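Long-range contacts in endoglucanase, family GH5 (Zobellia galactanivorans, PDB 6GL2), which probably hydrolyses the beta-glucosidic linkages of hemicelluloses such as mixed-linked glucan, as a family 5 glycoside hydrolase: residues S225-F230 against M273-S278; A251-L256 against A291-R296; E285-H290 against P329-A334. All blocks are in the same frame, centred on the assembly; numbering follows the deposited sequence. Where two conformers were deposited one is given.

Contact 1 of 3, residues S225-F230 against M273-S278; sequences SVHSYF and MGEWGS
Tyr229 OH donates a hydrogen bond of 2.7 Å to Glu275 OE1, reaching the carboxylate oxygen on its anti side and 33° out of the carboxylate plane. OE1 in turn lies at the edge of the phenol ring, close to its plane. Tyr229 sits at the centre of an inverse gamma turn; its CG, anti to the carbonyl carbon (chi1 -67°), carries the ring across to the strand end. There one face rests on Trp276 CA, 4.0 Å from the ring centroid, while Gly277 O comes to the edge. A phenylalanine here would probably keep this packing but leave Glu275 OE1 without its hydroxyl donor and the carboxylate less firmly fixed in rotation.

His227 holds the same glutamate from another direction. Its imidazole stacks on the carboxylate with the planes 19° apart, and Glu275 CG stands over the ring centre, 3.7 Å from the centroid. Second partners lie outside the two segments: Glu152 hydrogen-bonds His227 ND1, and Arg63 forms a salt bridge with Glu275 OE2. In GH5 enzymes the catalytic glutamates lie at the C-terminal ends of the fourth and seventh barrel strands, and the places of Glu152 and Glu275 are consistent with this.

The backbones run nearly parallel, joined by Gly274 N to Val226 O at 3.1 Å and by Ser228 N to Glu275 O at 3.3 Å. Opposite the His227 side, Met273, bent at chi2 and chi3, curls its SD back to 3.4 Å from Ser228 N and 3.6 Å from Ser228 CB. Strand 271-276 lies between strands 222-227 and 304-307 in the barrel wall, with Met273 packed outward on helix 246-266 and Tyr229 touching helix 232-237.

Contact 2 of 3, residues A251-L256 against A291-R296; sequences ALLAEL and AEFYAR
Leu252 meets two aromatic residues of 291-296 at once: CD1 touches Tyr294 alone, while CD2 lies between both rings. CD1 approaches the Tyr294 ring obliquely, 3.7 Å from its CD2, and the two side chains run almost perpendicular. Leu252 CD2, also against Tyr294, sits at the edge of the Phe293 ring, 3.8 Å from Phe293 CD2; here the leucine and the phenylalanine overlap head to tail. The leucine can span both rings because its CG is anti to the backbone N (chi1 180°), which extends the fork toward the facing helix.

The second set of aliphatic-aromatic contacts belongs to Leu253, which approaches the outer end of Phe293: Leu253 CD2 lies 3.7 Å from CE2 of that ring, and Leu253 CG 3.8 Å from its CZ. Leu256 packs more loosely, with its CD1 4.3 Å from the backbone Tyr294 O. Trp243 also meets the Phe293 ring, bordering the apolar patch.

Polar links play no part between the two segments. The one hydroxyl at the interface, Tyr294 OH, reaches past the leucines to the backbone Ser228 O, and Trp276 stacks on the tyrosine ring, so this side chain ties the helix layer to the barrel wall.

Helices 246-266 and 284-301 run in roughly the same direction, their local axes 10.7 Å apart and crossing at -28°. At that spacing the gap is filled by leucine methyls and ring carbons, which implies an interface held by shape and van der Waals contact, with no directional bond of its own to fix the register.

Contact 3 of 3, residues E285-H290 against P329-A334; sequences EDRLAH and PEIAEA
Arg287 lays one face of its guanidinium group beneath the end of Ile331, whose CD1 stands 3.7 Å above the plane and off toward the rim, with NH1 of the arginine as its nearest atom at 3.8 Å. A bend at chi3 (81°) turns the group into this place. Its NH2 is hydrogen-bonded to the backbone Ser278 O, which would help hold the guanidinium flat against the methyl.

Leu288 follows and reaches deepest into the facing helix. With CG anti to the backbone N (chi1 -178°), it sends CD1 between successive turns of 329-334, 3.3 Å from the backbone Glu330 O and 3.9 Å from Ala334 CB. Leu288 and Glu330 run alongside each other in the same sense, and Glu330 CB is 4.0 Å from Leu288 CD1. At this level the helices come close, Leu288 CA being 5.5 Å from Ile331 CA.

The local axes are 9.3 Å apart and only 13° from parallel. Such side-by-side packing of helices running in the same direction is characteristic of the outer helical layer of a TIM barrel, here joining helix 284-301 to the C-terminal helix 329-336.

In the fold
The three contacts step outward through one sector of the barrel. Contact 1 lies in the wall itself, about 8 Å from the chain's centre to its own, and alone combines backbone hydrogen bonds with a polar cluster. Contacts 2 and 3, about 18 and 21 Å out, join helices of the surrounding layer without hydrogen bonds between their segments. Both use helix 284-301: the former puts aromatic rings against leucines, the latter aliphatic groups against an arginine face and a helix backbone. Contact 3 reaches nearest the surface, with Glu330 exposed. Side chains bridge the layers, Glu255 bonding to Ser228 and His290 to the carbonyl of Phe230.

Contact 1 of 3, residues S225-F230 against M273-S278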
loop_
_atom_site.group_PDB
_atom_site.type_symbol
_atom_site.label_atom_id
_atom_site.label_comp_id
_atom_site.label_asym_id
_atom_site.label_seq_id
_atom_site.Cartn_x
_atom_site.Cartn_y
_atom_site.Cartn_z
ATOM N N SER A 225 -2.114 -1.992 7.580
ATOM C CA SER A 225 -2.265 -1.180 6.353
ATOM C C SER A 225 -3.677 -0.621 6.224
ATOM O O SER A 225 -4.652 -1.406 6.205
ATOM C CB SER A 225 -1.967 -2.060 5.091
ATOM O OG SER A 225 -2.199 -1.285 3.949
ATOM N N VAL A 226 -3.818 0.681 6.119
ATOM C CA VAL A 226 -5.071 1.343 5.786
ATOM C C VAL A 226 -4.766 2.392 4.758
ATOM O O VAL A 226 -3.599 2.840 4.617
ATOM C CB VAL A 226 -5.808 1.961 7.002
ATOM C CG1 VAL A 226 -6.325 0.837 7.902
ATOM C CG2 VAL A 226 -4.918 2.933 7.727
ATOM N N HIS A 227 -5.766 2.747 3.987
ATOM C CA HIS A 227 -5.716 3.824 3.042
ATOM C C HIS A 227 -6.798 4.813 3.443
ATOM O O HIS A 227 -7.941 4.400 3.705
ATOM C CB HIS A 227 -5.985 3.319 1.635
ATOM C CG HIS A 227 -5.006 2.245 1.148
ATOM N ND1 HIS A 227 -5.185 1.580 -0.007
ATOM C CD2 HIS A 227 -3.855 1.838 1.687
ATOM C CE1 HIS A 227 -4.135 0.703 -0.137
ATOM N NE2 HIS A 227 -3.325 0.878 0.833
ATOM N N SER A 228 -6.539 6.098 3.375
ATOM C CA SER A 228 -7.549 7.134 3.745
ATOM C C SER A 228 -7.339 8.403 2.953
ATOM O O SER A 228 -6.479 9.208 3.292
ATOM C CB SER A 228 -7.449 7.413 5.201
ATOM O OG SER A 228 -8.648 8.257 5.469
ATOM N N TYR A 229 -8.070 8.490 1.871
ATOM C CA TYR A 229 -8.045 9.654 1.032
ATOM C C TYR A 229 -8.987 10.767 1.603
ATOM O O TYR A 229 -9.971 11.105 1.012
ATOM C CB TYR A 229 -8.407 9.351 -0.369
ATOM C CG TYR A 229 -7.432 8.465 -1.179
ATOM C CD1 TYR A 229 -7.447 7.085 -1.044
ATOM C CD2 TYR A 229 -6.466 9.028 -1.991
ATOM C CE1 TYR A 229 -6.609 6.310 -1.810
ATOM C CE2 TYR A 229 -5.609 8.235 -2.740
ATOM C CZ TYR A 229 -5.679 6.924 -2.633
ATOM O OH TYR A 229 -4.812 6.190 -3.459
ATOM N N PHE A 230 -8.658 11.171 2.800
ATOM C CA PHE A 230 -9.532 11.980 3.656
ATOM C C PHE A 230 -9.205 13.466 3.445
ATOM O O PHE A 230 -8.085 13.858 3.572
ATOM C CB PHE A 230 -9.326 11.630 5.131
ATOM C CG PHE A 230 -10.435 12.162 6.005
ATOM C CD1 PHE A 230 -10.478 13.524 6.309
ATOM C CD2 PHE A 230 -11.506 11.386 6.332
ATOM C CE1 PHE A 230 -11.561 14.048 7.029
ATOM C CE2 PHE A 230 -12.553 11.901 7.084
ATOM C CZ PHE A 230 -12.589 13.247 7.418
ATOM N N MET A 273 -0.021 4.185 6.371
ATOM C CA MET A 273 -1.029 4.765 5.513
ATOM C C MET A 273 -0.531 4.635 4.083
ATOM O O MET A 273 0.117 5.488 3.543
ATOM C CB MET A 273 -1.267 6.231 5.818
ATOM C CG MET A 273 -2.470 6.785 5.116
ATOM S SD MET A 273 -4.039 6.226 5.732
ATOM C CE MET A 273 -4.184 7.138 7.246
ATOM N N GLY A 274 -0.789 3.455 3.525
ATOM C CA GLY A 274 -0.071 3.019 2.312
ATOM C C GLY A 274 -0.576 3.726 1.067
ATOM O O GLY A 274 0.166 3.750 0.053
ATOM N N GLU A 275 -1.712 4.409 1.136
ATOM C CA GLU A 275 -2.137 5.351 0.149
ATOM C C GLU A 275 -2.919 6.462 0.798
ATOM O O GLU A 275 -3.731 6.229 1.720
ATOM C CB GLU A 275 -3.101 4.761 -0.923
ATOM C CG GLU A 275 -2.486 3.599 -1.685
ATOM C CD GLU A 275 -3.455 2.976 -2.675
ATOM O OE1 GLU A 275 -4.512 3.539 -2.994
ATOM O OE2 GLU A 275 -3.102 1.853 -3.194
ATOM N N TRP A 276 -2.740 7.663 0.254
ATOM C CA TRP A 276 -3.533 8.871 0.510
ATOM C C TRP A 276 -3.109 9.872 -0.529
ATOM O O TRP A 276 -2.187 9.604 -1.325
ATOM C CB TRP A 276 -3.278 9.424 1.930
ATOM C CG TRP A 276 -1.911 9.937 2.091
ATOM C CD1 TRP A 276 -0.743 9.200 2.265
ATOM C CD2 TRP A 276 -1.487 11.298 2.018
ATOM N NE1 TRP A 276 0.337 10.029 2.311
ATOM C CE2 TRP A 276 -0.056 11.317 2.187
ATOM C CE3 TRP A 276 -2.153 12.496 1.972
ATOM C CZ2 TRP A 276 0.672 12.521 2.246
ATOM C CZ3 TRP A 276 -1.439 13.708 1.982
ATOM C CH2 TRP A 276 -0.044 13.713 2.176
ATOM N N GLY A 277 -3.767 11.034 -0.560
ATOM C CA GLY A 277 -3.434 12.136 -1.407
ATOM C C GLY A 277 -4.644 12.772 -2.006
ATOM O O GLY A 277 -5.762 12.454 -1.571
ATOM N N SER A 278 -4.418 13.748 -2.877
ATOM C CA SER A 278 -5.554 14.445 -3.499
ATOM C C SER A 278 -5.371 14.517 -4.965
ATOM O O SER A 278 -4.260 14.708 -5.436
ATOM C CB SER A 278 -5.724 15.874 -2.885
ATOM O OG SER A 278 -4.542 16.612 -3.080
#

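Contact 2 of 3, residues A251-L256 against A291-R296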
loop_
_atom_site.group_PDB
_atom_site.type_symbol
_atom_site.label_atom_id
_atom_site.label_comp_id
_atom_site.label_asym_id
_atom_site.label_seq_id
_atom_site.Cartn_x
_atom_site.Cartn_y
_atom_site.Cartn_z
ATOM N N ALA A 251 -11.753 17.523 11.377
ATOM C CA ALA A 251 -12.264 16.312 10.806
ATOM C C ALA A 251 -11.131 15.353 10.407
ATOM O O ALA A 251 -11.228 14.163 10.673
ATOM C CB ALA A 251 -13.161 16.575 9.657
ATOM N N LEU A 252 -10.046 15.883 9.873
ATOM C CA LEU A 252 -8.917 15.004 9.496
ATOM C C LEU A 252 -8.169 14.456 10.697
ATOM O O LEU A 252 -7.833 13.292 10.782
ATOM C CB LEU A 252 -8.009 15.782 8.546
ATOM C CG LEU A 252 -6.779 15.063 8.038
ATOM C CD1 LEU A 252 -6.996 13.639 7.520
ATOM C CD2 LEU A 252 -6.077 15.916 7.043
ATOM N N LEU A 253 -8.044 15.264 11.747
ATOM C CA LEU A 253 -7.396 14.809 12.929
ATOM C C LEU A 253 -8.311 13.745 13.608
ATOM O O LEU A 253 -7.805 12.785 14.212
ATOM C CB LEU A 253 -7.092 15.935 13.924
ATOM C CG LEU A 253 -6.068 16.941 13.489
ATOM C CD1 LEU A 253 -5.783 17.864 14.676
ATOM C CD2 LEU A 253 -4.771 16.199 13.069
ATOM N N ALA A 254 -9.644 13.878 13.513
ATOM C CA ALA A 254 -10.528 12.904 14.117
ATOM C C ALA A 254 -10.374 11.563 13.412
ATOM O O ALA A 254 -10.402 10.516 14.009
ATOM C CB ALA A 254 -11.991 13.342 14.041
ATOM N N GLU A 255 -10.265 11.584 12.074
ATOM C CA GLU A 255 -9.987 10.365 11.268
ATOM C C GLU A 255 -8.711 9.690 11.725
ATOM O O GLU A 255 -8.672 8.483 11.994
ATOM C CB GLU A 255 -9.967 10.778 9.775
ATOM C CG GLU A 255 -9.428 9.750 8.787
ATOM C CD GLU A 255 -10.347 8.606 8.569
ATOM O OE1 GLU A 255 -9.936 7.653 7.810
ATOM O OE2 GLU A 255 -11.501 8.508 9.154
ATOM N N LEU A 256 -7.640 10.471 11.765
ATOM C CA LEU A 256 -6.346 9.938 12.117
ATOM C C LEU A 256 -6.327 9.409 13.568
ATOM O O LEU A 256 -5.655 8.437 13.931
ATOM C CB LEU A 256 -5.192 10.889 11.831
ATOM C CG LEU A 256 -5.048 11.200 10.319
ATOM C CD1 LEU A 256 -3.941 12.269 10.100
ATOM C CD2 LEU A 256 -4.751 9.982 9.443
ATOM N N ALA A 291 -1.699 18.511 1.944
ATOM C CA ALA A 291 -0.564 17.593 2.011
ATOM C C ALA A 291 0.278 17.855 3.224
ATOM O O ALA A 291 0.714 16.928 3.944
ATOM C CB ALA A 291 0.211 17.596 0.671
ATOM N N GLU A 292 0.590 19.143 3.415
ATOM C CA GLU A 292 1.409 19.547 4.569
ATOM C C GLU A 292 0.789 19.067 5.897
ATOM O O GLU A 292 1.449 18.528 6.762
ATOM C CB GLU A 292 1.485 21.112 4.587
ATOM C CG GLU A 292 2.474 21.783 3.611
ATOM C CD GLU A 292 2.353 23.280 3.487
ATOM O OE1 GLU A 292 1.340 23.838 3.991
ATOM O OE2 GLU A 292 3.252 23.905 2.825
ATOM N N PHE A 293 -0.518 19.327 6.014
ATOM C CA PHE A 293 -1.244 19.062 7.282
ATOM C C PHE A 293 -1.406 17.548 7.549
ATOM O O PHE A 293 -1.170 17.015 8.591
ATOM C CB PHE A 293 -2.613 19.700 7.252
ATOM C CG PHE A 293 -3.322 19.661 8.589
ATOM C CD1 PHE A 293 -3.146 20.665 9.583
ATOM C CD2 PHE A 293 -4.114 18.577 8.929
ATOM C CE1 PHE A 293 -3.814 20.590 10.794
ATOM C CE2 PHE A 293 -4.781 18.507 10.191
ATOM C CZ PHE A 293 -4.613 19.509 11.113
ATOM N N TYR A 294 -1.760 16.870 6.445
ATOM C CA TYR A 294 -1.968 15.404 6.541
ATOM C C TYR A 294 -0.682 14.712 6.986
ATOM O O TYR A 294 -0.639 13.852 7.832
ATOM C CB TYR A 294 -2.572 14.944 5.172
ATOM C CG TYR A 294 -3.114 13.502 5.158
ATOM C CD1 TYR A 294 -2.253 12.438 5.334
ATOM C CD2 TYR A 294 -4.436 13.228 4.901
ATOM C CE1 TYR A 294 -2.693 11.137 5.323
ATOM C CE2 TYR A 294 -4.898 11.922 4.896
ATOM C CZ TYR A 294 -3.997 10.838 5.053
ATOM O OH TYR A 294 -4.448 9.540 5.058
ATOM N N ALA A 295 0.406 15.027 6.218
ATOM C CA ALA A 295 1.666 14.358 6.436
ATOM C C ALA A 295 2.174 14.652 7.892
ATOM O O ALA A 295 2.646 13.753 8.595
ATOM C CB ALA A 295 2.712 14.759 5.395
ATOM N N ARG A 296 2.063 15.903 8.322
ATOM C CA ARG A 296 2.465 16.326 9.687
ATOM C C ARG A 296 1.633 15.517 10.703
ATOM O O ARG A 296 2.159 15.019 11.662
ATOM C CB ARG A 296 2.304 17.840 9.866
ATOM C CG ARG A 296 2.343 18.384 11.309
ATOM C CD ARG A 296 2.057 19.908 11.386
ATOM N NE ARG A 296 2.352 20.410 12.738
ATOM C CZ ARG A 296 3.498 20.994 13.105
ATOM N NH1 ARG A 296 4.400 21.339 12.217
ATOM N NH2 ARG A 296 3.669 21.340 14.374
#

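Contact 3 of 3, residues E285-H290 against P329-A334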
loop_
_atom_site.group_PDB
_atom_site.type_symbol
_atom_site.label_atom_id
_atom_site.label_comp_id
_atom_site.label_asym_id
_atom_site.label_seq_id
_atom_site.Cartn_x
_atom_site.Cartn_y
_atom_site.Cartn_z
ATOM N N GLU A 285 -2.937 25.549 -4.195
ATOM C CA GLU A 285 -2.643 26.000 -2.856
ATOM C C GLU A 285 -3.313 25.123 -1.765
ATOM O O GLU A 285 -2.731 24.853 -0.768
ATOM C CB GLU A 285 -3.032 27.475 -2.670
ATOM C CG GLU A 285 -2.115 28.445 -3.413
ATOM C CD GLU A 285 -2.693 28.861 -4.739
ATOM N N ASP A 286 -4.520 24.743 -2.057
ATOM C CA ASP A 286 -5.240 23.923 -1.081
ATOM C C ASP A 286 -4.703 22.483 -1.094
ATOM O O ASP A 286 -4.630 21.862 -0.024
ATOM C CB ASP A 286 -6.777 24.012 -1.208
ATOM C CG ASP A 286 -7.393 25.382 -0.734
ATOM O OD1 ASP A 286 -6.692 26.345 -0.347
ATOM O OD2 ASP A 286 -8.640 25.426 -0.839
ATOM N N ARG A 287 -4.308 21.922 -2.243
ATOM C CA ARG A 287 -3.655 20.619 -2.270
ATOM C C ARG A 287 -2.409 20.622 -1.420
ATOM O O ARG A 287 -2.088 19.707 -0.714
ATOM C CB ARG A 287 -3.293 20.130 -3.657
ATOM C CG ARG A 287 -4.408 19.689 -4.502
ATOM C CD ARG A 287 -3.797 19.168 -5.786
ATOM N NE ARG A 287 -3.250 17.821 -5.864
ATOM C CZ ARG A 287 -2.477 17.332 -6.837
ATOM N NH1 ARG A 287 -1.814 18.124 -7.612
ATOM N NH2 ARG A 287 -2.364 16.010 -7.050
ATOM N N LEU A 288 -1.610 21.701 -1.535
ATOM C CA LEU A 288 -0.426 21.831 -0.783
ATOM C C LEU A 288 -0.697 21.934 0.732
ATOM O O LEU A 288 -0.016 21.265 1.562
ATOM C CB LEU A 288 0.385 23.104 -1.190
ATOM C CG LEU A 288 1.696 23.326 -0.486
ATOM C CD1 LEU A 288 2.670 22.134 -0.514
ATOM C CD2 LEU A 288 2.358 24.628 -1.014
ATOM N N ALA A 289 -1.653 22.781 1.116
ATOM C CA ALA A 289 -2.052 22.904 2.521
ATOM C C ALA A 289 -2.516 21.571 3.102
ATOM O O ALA A 289 -2.135 21.200 4.178
ATOM C CB ALA A 289 -3.172 23.930 2.709
ATOM N N HIS A 290 -3.316 20.854 2.353
ATOM C CA HIS A 290 -3.829 19.551 2.774
ATOM C C HIS A 290 -2.647 18.557 2.918
ATOM O O HIS A 290 -2.548 17.830 3.918
ATOM C CB HIS A 290 -4.814 19.044 1.725
ATOM C CG HIS A 290 -5.246 17.650 1.996
ATOM N ND1 HIS A 290 -4.602 16.562 1.421
ATOM C CD2 HIS A 290 -6.301 17.139 2.739
ATOM C CE1 HIS A 290 -5.252 15.485 1.777
ATOM N NE2 HIS A 290 -6.217 15.803 2.691
ATOM N N PRO A 329 6.776 19.910 -6.921
ATOM C CA PRO A 329 7.811 19.630 -5.933
ATOM C C PRO A 329 7.403 20.055 -4.511
ATOM O O PRO A 329 7.872 19.451 -3.563
ATOM C CB PRO A 329 8.988 20.443 -6.408
ATOM C CG PRO A 329 8.438 21.495 -7.261
ATOM C CD PRO A 329 7.250 20.886 -7.942
ATOM N N GLU A 330 6.569 21.101 -4.399
ATOM C CA GLU A 330 6.233 21.571 -3.060
ATOM C C GLU A 330 5.353 20.582 -2.307
ATOM O O GLU A 330 5.460 20.466 -1.119
ATOM C CB GLU A 330 5.561 22.938 -3.105
ATOM C CG GLU A 330 6.435 24.003 -3.726
ATOM C CD GLU A 330 7.873 23.895 -3.272
ATOM O OE1 GLU A 330 8.139 24.114 -2.048
ATOM O OE2 GLU A 330 8.763 23.544 -4.116
ATOM N N ILE A 331 4.506 19.810 -3.013
ATOM C CA ILE A 331 3.765 18.705 -2.374
ATOM C C ILE A 331 4.748 17.711 -1.818
ATOM O O ILE A 331 4.606 17.235 -0.712
ATOM C CB ILE A 331 2.682 18.076 -3.294
ATOM C CG1 ILE A 331 1.575 19.096 -3.632
ATOM C CG2 ILE A 331 2.092 16.790 -2.682
ATOM C CD1 ILE A 331 0.536 18.653 -4.641
ATOM N N ALA A 332 5.688 17.302 -2.704
ATOM C CA ALA A 332 6.680 16.311 -2.258
ATOM C C ALA A 332 7.438 16.772 -1.005
ATOM O O ALA A 332 7.616 16.038 -0.055
ATOM C CB ALA A 332 7.626 15.917 -3.390
ATOM N N GLU A 333 7.856 18.033 -1.102
ATOM C CA GLU A 333 8.653 18.584 0.010
ATOM C C GLU A 333 7.832 18.666 1.269
ATOM O O GLU A 333 8.353 18.409 2.347
ATOM C CB GLU A 333 9.222 19.947 -0.399
ATOM C CG GLU A 333 10.401 19.804 -1.345
ATOM C CD GLU A 333 10.620 21.000 -2.257
ATOM O OE1 GLU A 333 10.063 22.067 -1.945
ATOM O OE2 GLU A 333 11.350 20.889 -3.254
ATOM N N ALA A 334 6.547 18.955 1.150
ATOM C CA ALA A 334 5.658 19.044 2.311
ATOM C C ALA A 334 5.457 17.715 2.958
ATOM O O ALA A 334 5.307 17.634 4.200
ATOM C CB ALA A 334 4.301 19.530 1.852
#